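Local structure of hypothetical methylmalonyl-CoA decarboxylase alpha subunit (1X0U) at residues T60-R65 with A112-R117; F69-Q74 with G137-E142. The protein is probably the carboxyl transferase subunit of a putative multi-subunit enzyme and belongs to the ClpP/crotonase superfamily, with six copies in the assembly. All blocks are in the same frame, centred on the assembly; numbering follows the deposited sequence.

Overall arrangement
From the N terminus, the chain leaves the short strand 56-57 and enters a long loop that supplies the first segment of both contacts. In interaction 1, residues 60-65 close back on helix 109-125, which links the parallel strands 91-98 and 129-133. In interaction 2, residues 69-74 meet residues 137-142, part of the loop between strand 129-133 and helix 144-160. The segments alternate along the sequence, so the two closures cross rather than nest. The centres of interaction 1 and interaction 2 lie about 14 Å apart. They touch where Thr64 OG1 approaches Glu142 OE2 at 3.3 Å, a probable hydrogen bond. Together they lay one loop across consecutive parts of the N-terminal crotonase-like half.

Interaction 1: residues T60-R65 with A112-R117; sequences TFATTR and ANKIVR
Thr60 meets Lys114 through its backbone rather than its hydroxyl, with Lys114 NZ 4.3 Å from Thr60 CA. Lys114 belongs to helix 109-125, the connecting helix of a beta-alpha-beta crossover in this crotonase-like fold, and the loop 60-65 runs past it in extended and turned conformations without becoming a strand. The Thr60 side chain heads away from the helix, and OG1 sits 4.0 Å above the plane of the Phe61 ring, over its centre. Phe61 likewise turns from the helix and packs on helix 8-23, its ring edge-to-face with Tyr77. At Ala62 the chain faces the helix again. Its methyl group lies beside the aliphatic part of Lys114, with Ala62 CB 4.3 Å from Lys114 CD. The backbones remain well apart here, as Ala62 CA and Lys114 CA are 8.4 Å from each other, and the lysine bridges the gap. The contact is small, about 104 Å² summed over both sides, yet buried. Beyond Ala62, Thr63 reaches the same helix through its carbonyl, which is hydrogen-bonded to Thr110 OG1, while its own hydroxyl bonds to Glu481 O of a second subunit, and Thr64 OG1 bonds forward to Ala66 N. Arg65 NH1 forms a salt bridge with Glu109 of a third subunit and NH2 bonds to Lys482 O of the second, which also packs on Thr60, Phe61 and Ala62. Lys114 rises from the helix with its chain extended at CG, then kinks about the CG-CD bond (chi3 66°). That kink carries the amine past the Ala62 methyl toward Thr60, where Lys114 NZ is hydrogen-bonded to Gly78 O and Val81 O.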
loop_
_atom_site.group_PDB
_atom_site.type_symbol
_atom_site.label_atom_id
_atom_site.label_comp_id
_atom_site.label_asym_id
_atom_site.label_seq_id
_atom_site.Cartn_x
_atom_site.Cartn_y
_atom_site.Cartn_z
ATOM N N THR A 60 30.128 8.829 23.810
ATOM C CA THR A 60 30.851 8.507 25.035
ATOM C C THR A 60 31.370 9.711 25.819
ATOM O O THR A 60 31.435 9.670 27.048
ATOM C CB THR A 60 32.028 7.553 24.739
ATOM O OG1 THR A 60 33.188 7.967 25.473
ATOM C CG2 THR A 60 32.330 7.530 23.263
ATOM N N PHE A 61 31.737 10.787 25.127
ATOM C CA PHE A 61 32.241 11.966 25.820
ATOM C C PHE A 61 31.174 13.029 26.059
ATOM O O PHE A 61 31.420 14.007 26.763
ATOM C CB PHE A 61 33.409 12.579 25.051
ATOM C CG PHE A 61 34.675 11.770 25.112
ATOM C CD1 PHE A 61 35.253 11.266 23.949
ATOM C CD2 PHE A 61 35.317 11.545 26.327
ATOM C CE1 PHE A 61 36.452 10.553 23.994
ATOM C CE2 PHE A 61 36.520 10.833 26.380
ATOM C CZ PHE A 61 37.087 10.338 25.209
ATOM N N ALA A 62 29.987 12.834 25.491
ATOM C CA ALA A 62 28.900 13.799 25.645
ATOM C C ALA A 62 28.668 14.187 27.101
ATOM O O ALA A 62 28.498 13.326 27.955
ATOM C CB ALA A 62 27.619 13.239 25.047
ATOM N N THR A 63 28.653 15.488 27.375
ATOM C CA THR A 63 28.455 15.990 28.738
ATOM C C THR A 63 27.185 16.813 28.901
ATOM O O THR A 63 26.467 17.084 27.939
ATOM C CB THR A 63 29.639 16.884 29.189
ATOM O OG1 THR A 63 29.971 17.797 28.136
ATOM C CG2 THR A 63 30.857 16.049 29.531
ATOM N N THR A 64 26.912 17.211 30.140
ATOM C CA THR A 64 25.742 18.030 30.424
ATOM C C THR A 64 26.035 19.456 29.979
ATOM O O THR A 64 27.190 19.868 29.924
ATOM C CB THR A 64 25.409 18.055 31.918
ATOM O OG1 THR A 64 24.322 18.961 32.137
ATOM C CG2 THR A 64 26.620 18.510 32.734
ATOM N N ARG A 65 24.980 20.196 29.657
ATOM C CA ARG A 65 25.106 21.580 29.218
ATOM C C ARG A 65 24.480 22.512 30.242
ATOM O O ARG A 65 24.493 23.734 30.070
ATOM C CB ARG A 65 24.406 21.776 27.876
ATOM C CG ARG A 65 24.927 20.880 26.776
ATOM C CD ARG A 65 24.139 21.096 25.521
ATOM N NE ARG A 65 24.527 20.196 24.444
ATOM C CZ ARG A 65 24.043 20.278 23.209
ATOM N NH1 ARG A 65 23.160 21.220 22.911
ATOM N NH2 ARG A 65 24.435 19.423 22.275
ATOM N N ALA A 112 19.414 11.680 28.874
ATOM C CA ALA A 112 18.217 11.191 28.204
ATOM C C ALA A 112 18.411 11.062 26.690
ATOM O O ALA A 112 18.078 10.027 26.102
ATOM C CB ALA A 112 17.041 12.107 28.502
ATOM N N ASN A 113 18.950 12.097 26.055
ATOM C CA ASN A 113 19.151 12.046 24.605
ATOM C C ASN A 113 20.057 10.903 24.142
ATOM O O ASN A 113 19.893 10.395 23.029
ATOM C CB ASN A 113 19.677 13.389 24.084
ATOM C CG ASN A 113 18.705 14.526 24.355
ATOM O OD1 ASN A 113 17.491 14.333 24.306
ATOM N ND2 ASN A 113 19.230 15.715 24.638
ATOM N N LYS A 114 21.012 10.496 24.977
ATOM C CA LYS A 114 21.877 9.377 24.605
ATOM C C LYS A 114 21.030 8.103 24.552
ATOM O O LYS A 114 21.175 7.280 23.651
ATOM C CB LYS A 114 23.006 9.198 25.614
ATOM C CG LYS A 114 24.031 10.337 25.611
ATOM C CD LYS A 114 25.169 10.062 26.587
ATOM C CE LYS A 114 25.997 8.857 26.137
ATOM N NZ LYS A 114 27.051 8.489 27.133
ATOM N N ILE A 115 20.139 7.949 25.526
ATOM C CA ILE A 115 19.265 6.789 25.562
ATOM C C ILE A 115 18.320 6.842 24.356
ATOM O O ILE A 115 18.127 5.843 23.668
ATOM C CB ILE A 115 18.447 6.750 26.878
ATOM C CG1 ILE A 115 19.389 6.538 28.064
ATOM C CG2 ILE A 115 17.412 5.625 26.835
ATOM C CD1 ILE A 115 18.663 6.355 29.399
ATOM N N VAL A 116 17.747 8.016 24.106
ATOM C CA VAL A 116 16.821 8.228 22.990
ATOM C C VAL A 116 17.507 7.865 21.675
ATOM O O VAL A 116 16.913 7.206 20.816
ATOM C CB VAL A 116 16.348 9.718 22.931
ATOM C CG1 VAL A 116 15.651 10.021 21.600
ATOM C CG2 VAL A 116 15.396 10.008 24.083
ATOM N N ARG A 117 18.759 8.298 21.528
ATOM C CA ARG A 117 19.533 8.029 20.321
ATOM C C ARG A 117 19.754 6.531 20.121
ATOM O O ARG A 117 19.766 6.049 18.990
ATOM C CB ARG A 117 20.870 8.781 20.390
ATOM C CG ARG A 117 21.969 8.271 19.467
ATOM C CD ARG A 117 21.613 8.319 17.992
ATOM N NE ARG A 117 21.453 9.673 17.481
ATOM C CZ ARG A 117 21.393 9.973 16.186
ATOM N NH1 ARG A 117 21.486 9.002 15.286
ATOM N NH2 ARG A 117 21.232 11.237 15.790
#

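Interaction 2: residues F69-Q74 with G137-E142; sequences FGLDKQ and GARIQE
Phe69 offers its ring obliquely to the carbonyl oxygen of Gln141, with Phe69 CD1 3.8 Å from Gln141 O. The Arg139 guanidinium is also approached at a slant, by Leu71 CD1, which packs more closely on the aliphatic chain, 4.0 Å from Arg139 CD. Between these two flat groups, Gln141 and Leu71 form the centre of the contact. Their side chains run at about a right angle, and Leu71 CD2 presses on Gln141 CB at 3.2 Å, a tight fit. Phe69 CB closes over the same glutamine stem, 3.8 Å from Gln141 CG. A chi1 of -77° sets Leu71 CG beside its backbone N, facing Gln141 CB; from there the two methyls divide, CD1 going to the arginine and CD2 to the glutamine.

Two turns present these groups. In the first, a type I beta turn, Gly70 O accepts from Lys73 N at 2.7 Å; in the second, Glu142 N bonds to Arg139 O where the 3-10 segment begins. Arg139 NH1 is held by Glu142 OE2 at 3.0 Å, a partner tilted 32° from the guanidinium plane, and also forms a salt bridge with Asp79. Leu447 of a neighbouring subunit packs on Phe69, Ile140 and Gln141. Residues 137-142 form part of the loop between strand 129-133 and helix 144-160, a beta-alpha connection of the crotonase-like fold.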
loop_
_atom_site.group_PDB
_atom_site.type_symbol
_atom_site.label_atom_id
_atom_site.label_comp_id
_atom_site.label_asym_id
_atom_site.label_seq_id
_atom_site.Cartn_x
_atom_site.Cartn_y
_atom_site.Cartn_z
ATOM N N PHE A 69 23.176 25.130 39.687
ATOM C CA PHE A 69 23.519 24.248 40.794
ATOM C C PHE A 69 24.895 23.597 40.672
ATOM O O PHE A 69 25.116 22.486 41.153
ATOM C CB PHE A 69 22.435 23.180 40.977
ATOM C CG PHE A 69 21.095 23.743 41.373
ATOM C CD1 PHE A 69 20.262 24.333 40.427
ATOM C CD2 PHE A 69 20.683 23.718 42.701
ATOM C CE1 PHE A 69 19.034 24.892 40.798
ATOM C CE2 PHE A 69 19.460 24.275 43.083
ATOM C CZ PHE A 69 18.636 24.863 42.130
ATOM N N GLY A 70 25.819 24.302 40.031
ATOM C CA GLY A 70 27.173 23.799 39.895
ATOM C C GLY A 70 27.430 22.826 38.768
ATOM O O GLY A 70 28.567 22.387 38.582
ATOM N N LEU A 71 26.393 22.487 38.008
ATOM C CA LEU A 71 26.548 21.542 36.900
ATOM C C LEU A 71 27.607 21.997 35.891
ATOM O O LEU A 71 28.057 21.212 35.054
ATOM C CB LEU A 71 25.206 21.325 36.191
ATOM C CG LEU A 71 24.169 20.420 36.873
ATOM C CD1 LEU A 71 24.595 18.971 36.771
ATOM C CD2 LEU A 71 23.999 20.827 38.326
ATOM N N ASP A 72 28.002 23.265 35.973
ATOM C CA ASP A 72 29.022 23.797 35.072
ATOM C C ASP A 72 30.403 23.290 35.485
ATOM O O ASP A 72 31.366 23.382 34.720
ATOM C CB ASP A 72 29.011 25.330 35.088
ATOM C CG ASP A 72 29.167 25.903 36.484
ATOM O OD1 ASP A 72 29.225 27.146 36.613
ATOM O OD2 ASP A 72 29.229 25.120 37.454
ATOM N N LYS A 73 30.488 22.757 36.702
ATOM C CA LYS A 73 31.733 22.222 37.235
ATOM C C LYS A 73 31.744 20.693 37.132
ATOM O O LYS A 73 32.764 20.086 36.779
ATOM C CB LYS A 73 31.884 22.637 38.702
ATOM C CG LYS A 73 31.575 24.102 38.961
ATOM C CD LYS A 73 32.567 25.026 38.266
ATOM C CE LYS A 73 31.983 26.423 38.074
ATOM N NZ LYS A 73 31.336 26.961 39.307
ATOM N N GLN A 74 30.601 20.084 37.451
ATOM C CA GLN A 74 30.434 18.627 37.412
ATOM C C GLN A 74 30.205 18.055 36.012
ATOM O O GLN A 74 29.143 17.484 35.730
ATOM C CB GLN A 74 29.268 18.201 38.314
ATOM C CG GLN A 74 29.597 18.141 39.796
ATOM C CD GLN A 74 30.624 17.073 40.125
ATOM O OE1 GLN A 74 31.773 17.141 39.682
ATOM N NE2 GLN A 74 30.210 16.072 40.898
ATOM N N GLY A 137 16.781 8.772 39.868
ATOM C CA GLY A 137 15.655 9.494 39.301
ATOM C C GLY A 137 16.041 10.702 38.474
ATOM O O GLY A 137 17.132 10.760 37.910
ATOM N N ALA A 138 15.145 11.679 38.403
ATOM C CA ALA A 138 15.409 12.885 37.623
ATOM C C ALA A 138 16.574 13.665 38.214
ATOM O O ALA A 138 16.844 13.579 39.411
ATOM C CB ALA A 138 14.172 13.761 37.591
ATOM N N ARG A 139 17.284 14.410 37.377
ATOM C CA ARG A 139 18.371 15.219 37.900
ATOM C C ARG A 139 17.682 16.516 38.309
ATOM O O ARG A 139 17.366 17.357 37.466
ATOM C CB ARG A 139 19.442 15.482 36.836
ATOM C CG ARG A 139 20.712 16.104 37.430
ATOM C CD ARG A 139 21.857 16.104 36.455
ATOM N NE ARG A 139 22.330 14.758 36.151
ATOM C CZ ARG A 139 23.094 14.472 35.103
ATOM N NH1 ARG A 139 23.456 15.440 34.277
ATOM N NH2 ARG A 139 23.491 13.228 34.874
ATOM N N ILE A 140 17.415 16.653 39.606
ATOM C CA ILE A 140 16.735 17.830 40.115
ATOM C C ILE A 140 17.427 19.112 39.653
ATOM O O ILE A 140 16.757 20.074 39.290
ATOM C CB ILE A 140 16.627 17.786 41.670
ATOM C CG1 ILE A 140 15.845 16.539 42.103
ATOM C CG2 ILE A 140 15.853 19.002 42.189
ATOM C CD1 ILE A 140 16.528 15.238 41.786
ATOM N N GLN A 141 18.758 19.104 39.630
ATOM C CA GLN A 141 19.544 20.268 39.203
ATOM C C GLN A 141 19.178 20.825 37.817
ATOM O O GLN A 141 19.395 22.012 37.539
ATOM C CB GLN A 141 21.043 19.941 39.229
ATOM C CG GLN A 141 21.588 19.521 40.592
ATOM C CD GLN A 141 21.669 18.003 40.759
ATOM O OE1 GLN A 141 20.682 17.286 40.583
ATOM N NE2 GLN A 141 22.852 17.513 41.109
ATOM N N GLU A 142 18.623 19.979 36.952
ATOM C CA GLU A 142 18.246 20.414 35.607
ATOM C C GLU A 142 16.767 20.756 35.457
ATOM O O GLU A 142 16.284 21.030 34.362
ATOM C CB GLU A 142 18.675 19.363 34.580
ATOM C CG GLU A 142 20.188 19.338 34.372
ATOM C CD GLU A 142 20.634 18.386 33.284
ATOM O OE1 GLU A 142 20.003 18.368 32.204
ATOM O OE2 GLU A 142 21.630 17.669 33.500
#